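Cyclic nucleotide-gated potassium channel mll3241 (PDB 4MUV) conducts potassium across the cell membrane as a homotetramer opened by cyclic AMP, which binds to the cytoplasmic domain described here. Local coordinates at residues A[21-26]-A[59-64]; A[84-89]-A[134-139]. The protein carries 3 engineered substitutions. One frame throughout, in Å; residues are numbered along the deposited sequence. Where two conformers were deposited one is given.

Contact 1 of 2, residues A[21-26]-A[59-64]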
loop_
_atom_site.group_PDB
_atom_site.type_symbol
_atom_site.label_atom_id
_atom_site.label_comp_id
_atom_site.label_asym_id
_atom_site.label_seq_id
_atom_site.Cartn_x
_atom_site.Cartn_y
_atom_site.Cartn_z
ATOM N N PRO A 21 2.850 1.351 11.058
ATOM C CA PRO A 21 4.102 1.223 11.802
ATOM C C PRO A 21 5.330 1.493 10.963
ATOM O O PRO A 21 6.317 2.010 11.479
ATOM C CB PRO A 21 4.102 -0.242 12.236
ATOM C CG PRO A 21 2.688 -0.605 12.305
ATOM C CD PRO A 21 2.035 0.130 11.176
ATOM N N LEU A 22 5.273 1.147 9.688
ATOM C CA LEU A 22 6.413 1.339 8.815
ATOM C C LEU A 22 6.930 2.769 8.874
ATOM O O LEU A 22 8.133 3.000 8.781
ATOM C CB LEU A 22 6.051 0.981 7.368
ATOM C CG LEU A 22 7.208 0.923 6.377
ATOM C CD1 LEU A 22 8.179 -0.211 6.756
ATOM C CD2 LEU A 22 6.668 0.694 4.966
ATOM N N PHE A 23 6.017 3.720 9.038
ATOM C CA PHE A 23 6.376 5.134 8.926
ATOM C C PHE A 23 6.795 5.755 10.244
ATOM O O PHE A 23 7.238 6.892 10.258
ATOM C CB PHE A 23 5.227 5.931 8.324
ATOM C CG PHE A 23 4.912 5.580 6.872
ATOM C CD1 PHE A 23 5.861 4.991 6.047
ATOM C CD2 PHE A 23 3.666 5.850 6.354
ATOM C CE1 PHE A 23 5.575 4.667 4.717
ATOM C CE2 PHE A 23 3.348 5.534 5.032
ATOM C CZ PHE A 23 4.307 4.938 4.205
ATOM N N GLN A 24 6.652 5.022 11.342
ATOM C CA GLN A 24 7.263 5.423 12.601
ATOM C C GLN A 24 8.775 5.374 12.290
ATOM O O GLN A 24 9.577 6.044 12.902
ATOM C CB GLN A 24 6.906 4.418 13.700
ATOM C CG GLN A 24 6.487 4.971 15.033
ATOM C CD GLN A 24 6.232 3.872 16.047
ATOM O OE1 GLN A 24 6.846 2.798 15.999
ATOM N NE2 GLN A 24 5.309 4.124 16.960
ATOM N N LYS A 25 9.147 4.575 11.296
ATOM C CA LYS A 25 10.549 4.438 10.927
ATOM C C LYS A 25 11.163 5.650 10.196
ATOM O O LYS A 25 12.334 5.580 9.807
ATOM C CB LYS A 25 10.761 3.145 10.132
ATOM C CG LYS A 25 10.479 1.912 10.974
ATOM C CD LYS A 25 10.464 0.649 10.136
ATOM C CE LYS A 25 10.026 -0.547 10.961
ATOM N NZ LYS A 25 9.513 -1.648 10.105
ATOM N N LEU A 26 10.422 6.760 10.056
ATOM C CA LEU A 26 10.852 7.856 9.168
ATOM C C LEU A 26 11.239 9.165 9.849
ATOM O O LEU A 26 10.607 9.598 10.797
ATOM C CB LEU A 26 9.721 8.187 8.200
ATOM C CG LEU A 26 9.427 7.209 7.075
ATOM C CD1 LEU A 26 8.226 7.647 6.276
ATOM C CD2 LEU A 26 10.652 7.098 6.182
ATOM N N MET A 59 0.825 1.534 -4.584
ATOM C CA MET A 59 0.644 0.545 -3.522
ATOM C C MET A 59 -0.223 1.159 -2.435
ATOM O O MET A 59 -0.610 2.333 -2.523
ATOM C CB MET A 59 1.966 0.018 -2.965
ATOM C CG MET A 59 2.764 1.055 -2.219
ATOM S SD MET A 59 4.113 0.368 -1.242
ATOM C CE MET A 59 3.186 -0.518 0.004
ATOM N N PHE A 60 -0.555 0.350 -1.436
ATOM C CA PHE A 60 -1.606 0.689 -0.489
ATOM C C PHE A 60 -1.204 0.277 0.920
ATOM O O PHE A 60 -0.670 -0.824 1.135
ATOM C CB PHE A 60 -2.887 -0.042 -0.833
ATOM C CG PHE A 60 -3.381 0.209 -2.229
ATOM C CD1 PHE A 60 -4.247 1.257 -2.484
ATOM C CD2 PHE A 60 -3.017 -0.623 -3.263
ATOM C CE1 PHE A 60 -4.723 1.495 -3.757
ATOM C CE2 PHE A 60 -3.489 -0.395 -4.553
ATOM C CZ PHE A 60 -4.343 0.666 -4.794
ATOM N N PHE A 61 -1.480 1.158 1.887
ATOM C CA PHE A 61 -1.313 0.890 3.315
ATOM C C PHE A 61 -2.692 0.748 3.913
ATOM O O PHE A 61 -3.529 1.632 3.792
ATOM C CB PHE A 61 -0.533 2.027 3.970
ATOM C CG PHE A 61 0.825 2.172 3.383
ATOM C CD1 PHE A 61 1.024 2.933 2.253
ATOM C CD2 PHE A 61 1.898 1.481 3.920
ATOM C CE1 PHE A 61 2.269 3.022 1.690
ATOM C CE2 PHE A 61 3.144 1.554 3.338
ATOM C CZ PHE A 61 3.329 2.332 2.224
ATOM N N VAL A 62 -2.946 -0.392 4.561
ATOM C CA VAL A 62 -4.251 -0.615 5.193
ATOM C C VAL A 62 -4.290 0.128 6.522
ATOM O O VAL A 62 -3.390 -0.020 7.354
ATOM C CB VAL A 62 -4.514 -2.110 5.453
ATOM C CG1 VAL A 62 -5.871 -2.323 6.069
ATOM C CG2 VAL A 62 -4.399 -2.908 4.162
ATOM N N VAL A 63 -5.323 0.946 6.730
ATOM C CA VAL A 63 -5.395 1.746 7.945
ATOM C C VAL A 63 -6.658 1.535 8.759
ATOM O O VAL A 63 -6.635 1.863 9.933
ATOM C CB VAL A 63 -5.064 3.260 7.659
ATOM C CG1 VAL A 63 -3.576 3.441 7.324
ATOM C CG2 VAL A 63 -5.898 3.831 6.559
ATOM N N GLU A 64 -7.719 0.993 8.156
ATOM C CA GLU A 64 -8.953 0.606 8.862
ATOM C C GLU A 64 -9.568 -0.546 8.080
ATOM O O GLU A 64 -9.562 -0.520 6.850
ATOM C CB GLU A 64 -9.990 1.750 8.916
ATOM C CG GLU A 64 -9.512 3.086 9.504
ATOM C CD GLU A 64 -10.563 4.185 9.435
ATOM O OE1 GLU A 64 -11.304 4.283 8.426
ATOM O OE2 GLU A 64 -10.634 4.977 10.380
#

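Contact 2 of 2, residues A[84-89]-A[134-139]. Engineered in segment 134-139: Asp-139 (natural residue Ala). With PCG (cyclic guanosine monophosphate), chain C.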
loop_
_atom_site.group_PDB
_atom_site.type_symbol
_atom_site.label_atom_id
_atom_site.label_comp_id
_atom_site.label_asym_id
_atom_site.label_seq_id
_atom_site.Cartn_x
_atom_site.Cartn_y
_atom_site.Cartn_z
ATOM N N GLY A 84 0.778 -4.289 -2.735
ATOM C CA GLY A 84 1.002 -3.627 -4.014
ATOM C C GLY A 84 2.439 -3.238 -4.271
ATOM O O GLY A 84 2.760 -2.739 -5.346
ATOM N N GLU A 85 3.308 -3.482 -3.287
ATOM C CA GLU A 85 4.725 -3.167 -3.449
ATOM C C GLU A 85 5.414 -4.038 -4.493
ATOM O O GLU A 85 6.352 -3.607 -5.128
ATOM C CB GLU A 85 5.484 -3.296 -2.116
ATOM C CG GLU A 85 5.722 -4.714 -1.570
ATOM C CD GLU A 85 4.428 -5.404 -1.136
ATOM O OE1 GLU A 85 3.470 -4.698 -0.736
ATOM O OE2 GLU A 85 4.360 -6.647 -1.207
ATOM N N MET A 86 4.944 -5.258 -4.706
ATOM C CA MET A 86 5.695 -6.174 -5.554
ATOM C C MET A 86 5.782 -5.681 -6.982
ATOM O O MET A 86 6.850 -5.736 -7.588
ATOM C CB MET A 86 5.108 -7.585 -5.488
ATOM C CG MET A 86 5.308 -8.243 -4.135
ATOM S SD MET A 86 4.346 -9.742 -3.862
ATOM C CE MET A 86 5.228 -10.858 -4.942
ATOM N N ALA A 87 4.675 -5.188 -7.527
ATOM C CA ALA A 87 4.686 -4.706 -8.912
ATOM C C ALA A 87 5.562 -3.475 -9.045
ATOM O O ALA A 87 6.190 -3.262 -10.085
ATOM C CB ALA A 87 3.299 -4.381 -9.359
ATOM N N LEU A 88 5.604 -2.652 -8.000
ATOM C CA LEU A 88 6.431 -1.452 -8.042
ATOM C C LEU A 88 7.924 -1.764 -8.020
ATOM O O LEU A 88 8.717 -1.070 -8.663
ATOM C CB LEU A 88 6.067 -0.493 -6.915
ATOM C CG LEU A 88 4.616 -0.040 -6.844
ATOM C CD1 LEU A 88 4.412 0.981 -5.727
ATOM C CD2 LEU A 88 4.164 0.531 -8.164
ATOM N N ILE A 89 8.294 -2.814 -7.297
ATOM C CA ILE A 89 9.702 -3.228 -7.235
ATOM C C ILE A 89 10.179 -3.984 -8.463
ATOM O O ILE A 89 11.292 -3.788 -8.911
ATOM C CB ILE A 89 9.954 -4.181 -6.081
ATOM C CG1 ILE A 89 9.691 -3.474 -4.776
ATOM C CG2 ILE A 89 11.431 -4.718 -6.114
ATOM C CD1 ILE A 89 9.534 -4.423 -3.593
ATOM N N GLU A 134 9.353 -12.595 0.741
ATOM C CA GLU A 134 8.569 -13.440 1.607
ATOM C C GLU A 134 7.309 -13.929 0.898
ATOM O O GLU A 134 6.918 -15.077 1.038
ATOM C CB GLU A 134 8.218 -12.615 2.849
ATOM C CG GLU A 134 7.331 -13.307 3.851
ATOM C CD GLU A 134 6.681 -12.344 4.828
ATOM O OE1 GLU A 134 7.330 -11.327 5.180
ATOM O OE2 GLU A 134 5.525 -12.610 5.219
ATOM N N ARG A 135 6.651 -12.998 0.207
ATOM C CA ARG A 135 5.383 -13.281 -0.451
ATOM C C ARG A 135 5.602 -14.216 -1.650
ATOM O O ARG A 135 4.852 -15.157 -1.843
ATOM C CB ARG A 135 4.653 -11.966 -0.770
ATOM C CG ARG A 135 4.123 -11.342 0.518
ATOM C CD ARG A 135 3.696 -9.912 0.405
ATOM N NE ARG A 135 3.134 -9.492 1.689
ATOM C CZ ARG A 135 2.606 -8.301 1.948
ATOM N NH1 ARG A 135 2.651 -7.325 1.075
ATOM N NH2 ARG A 135 2.059 -8.087 3.122
ATOM N N ARG A 136 6.657 -13.977 -2.422
ATOM C CA ARG A 136 7.051 -14.925 -3.472
ATOM C C ARG A 136 7.334 -16.301 -2.865
ATOM O O ARG A 136 6.990 -17.321 -3.460
ATOM C CB ARG A 136 8.269 -14.426 -4.264
ATOM C CG ARG A 136 8.002 -13.235 -5.176
ATOM C CD ARG A 136 6.999 -13.503 -6.292
ATOM N NE ARG A 136 6.905 -12.377 -7.224
ATOM C CZ ARG A 136 6.052 -12.269 -8.247
ATOM N NH1 ARG A 136 5.184 -13.221 -8.522
ATOM N NH2 ARG A 136 6.078 -11.176 -9.012
ATOM N N GLY A 137 7.940 -16.339 -1.679
ATOM C CA GLY A 137 8.243 -17.593 -1.009
ATOM C C GLY A 137 6.996 -18.328 -0.582
ATOM O O GLY A 137 6.873 -19.553 -0.721
ATOM N N ALA A 138 6.035 -17.562 -0.082
ATOM C CA ALA A 138 4.759 -18.152 0.296
ATOM C C ALA A 138 4.071 -18.744 -0.921
ATOM O O ALA A 138 3.524 -19.857 -0.860
ATOM C CB ALA A 138 3.870 -17.096 0.964
ATOM N N ASP A 139 4.127 -18.031 -2.036
ATOM C CA ASP A 139 3.482 -18.492 -3.272
ATOM C C ASP A 139 4.086 -19.780 -3.814
ATOM O O ASP A 139 3.406 -20.505 -4.540
ATOM C CB ASP A 139 3.634 -17.456 -4.387
ATOM C CG ASP A 139 2.904 -16.166 -4.130
ATOM O OD1 ASP A 139 2.032 -16.074 -3.213
ATOM O OD2 ASP A 139 3.231 -15.182 -4.856
HETATM P PA PCG C . 1.403 -6.935 -6.182
HETATM O O1A PCG C . 1.821 -5.582 -6.719
HETATM O O2A PCG C . 1.906 -8.127 -6.916
HETATM O "O5'" PCG C . -0.141 -6.988 -6.147
HETATM C "C5'" PCG C . -0.770 -7.926 -5.396
HETATM C "C4'" PCG C . -0.233 -7.823 -3.958
HETATM O "O4'" PCG C . -0.793 -8.718 -2.926
HETATM C "C3'" PCG C . 1.125 -8.049 -3.952
HETATM O "O3'" PCG C . 1.869 -7.011 -4.665
HETATM C "C2'" PCG C . 1.428 -8.129 -2.401
HETATM O "O2'" PCG C . 1.744 -6.822 -1.920
HETATM C "C1'" PCG C . 0.241 -8.618 -1.829
HETATM N N9 PCG C . 0.313 -9.890 -1.173
HETATM C C8 PCG C . 0.102 -10.152 0.159
HETATM N N7 PCG C . 0.358 -11.427 0.456
HETATM C C5 PCG C . 0.743 -12.002 -0.731
HETATM C C6 PCG C . 1.147 -13.344 -1.050
HETATM O O6 PCG C . 1.215 -14.301 -0.242
HETATM N N1 PCG C . 1.467 -13.539 -2.372
HETATM C C2 PCG C . 1.464 -12.537 -3.330
HETATM N N2 PCG C . 1.817 -12.841 -4.593
HETATM N N3 PCG C . 1.084 -11.247 -3.066
HETATM C C4 PCG C . 0.735 -11.042 -1.714
#

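Contact 1 of 2, residues A[21-26]-A[59-64]
Phe-23 and Phe-61 form an edge-to-face pair in the apolar seam between the helices and the beta roll of this cyclic nucleotide-binding domain. The edge of the Phe-23 ring is directed at the face of Phe-61, with the planes at 52° and the centroids 4.8 Å apart. Its leading atom, Phe-23 CZ, stands over one face of the other ring but displaced toward the rim, with Phe-61 CZ nearest, at 3.4 Å. Leu-22 adds a second touch from a different direction: with CG anti to the backbone N (chi1 -171°), its CD2 methyl meets the edge of the Phe-61 ring, 4.0 Å from Phe-61 CE2. No hydrogen bond crosses between the segments; the contact is apolar throughout, and all three residues are buried. The 21-26 turn lies between helices 13-17 and 28-37. Phe-23 also packs on Val-17 of helix 13-17 and Leu-117 of helix 111-120, and Leu-22 on Phe-128 of helix 122-139, while the backbone of Phe-61 is paired with Leu-107 of the neighbouring strand 104-110.

Contact 2 of 2, residues A[84-89]-A[134-139]
Two helices line part of the nucleotide pocket: the short helix 85-89, whose start belongs to the phosphate-binding cassette of the family, and the end, 134-139, of the C-terminal helix 122-139, whose side chains cover the guanine. Their axes approach to 12.1 Å, and cyclic GMP touches side chains of both. The direct link is a salt bridge in which Arg-135 NH1 donates to Glu-85 OE2 over 2.9 Å, reaching the syn side of the carboxylate from 33° out of its plane. Glu-85 gets there by folding back: CG sits between the backbone N and carbonyl carbon (chi1 72°) and the chain bends again at chi2. The same OE2 accepts a hydrogen bond from the ribose O2' at 2.7 Å, and O2' in turn receives the Gly-84 N-H. Arg-135, extended from CG to NE, lies over one face of the purine, its CB, CG and CD above C6, C5 and C8, which brings C8 against a face of the guanidinium, toward its rim. Met-86 SD lies against ribose C2' and C3', on the same side as Arg-135, and its CE ends over a face of the Arg-136 guanidinium, 3.2 Å from Arg-136 NE. At the far end Asp-139, an engineered residue, reads the guanine: OD1 takes the N1 hydrogen at 2.7 Å in an almost straight bond (176°), and OD2 takes one from the amino group N2, also at 2.7 Å. Ala-87 N binds phosphate O1A, while Arg-94 and Ser-95 give further bonds to the ligand. Arg-135 NH1 also donates to Phe-82 O, a second bond consistent with a fixed guanidinium. Two purine-edge donors matched by two carboxylate oxygens suit guanine, since adenine lacks both, consistent with the variant's inverted ligand selectivity.

The two contacts show how chemistry follows place in one fold. Contact 1 is wholly buried and entirely apolar, whereas contact 2 is partly buried, charged, and completed by a ligand. Both involve the helix 122-139: contact 2 uses its last turns directly, and an earlier residue of the helix, Phe-128, is touched from both contacts, by Leu-22 and by Ile-89. Their centres lie about 17 Å apart, yet the segments adjoin, because Met-59 packs its CB against Gly-84 C, and Leu-88 CD1 approaches the Met-59 backbone N. Strand 59-64 thus borders the segment 84-89 through Met-59 while Phe-61 carries contact 1.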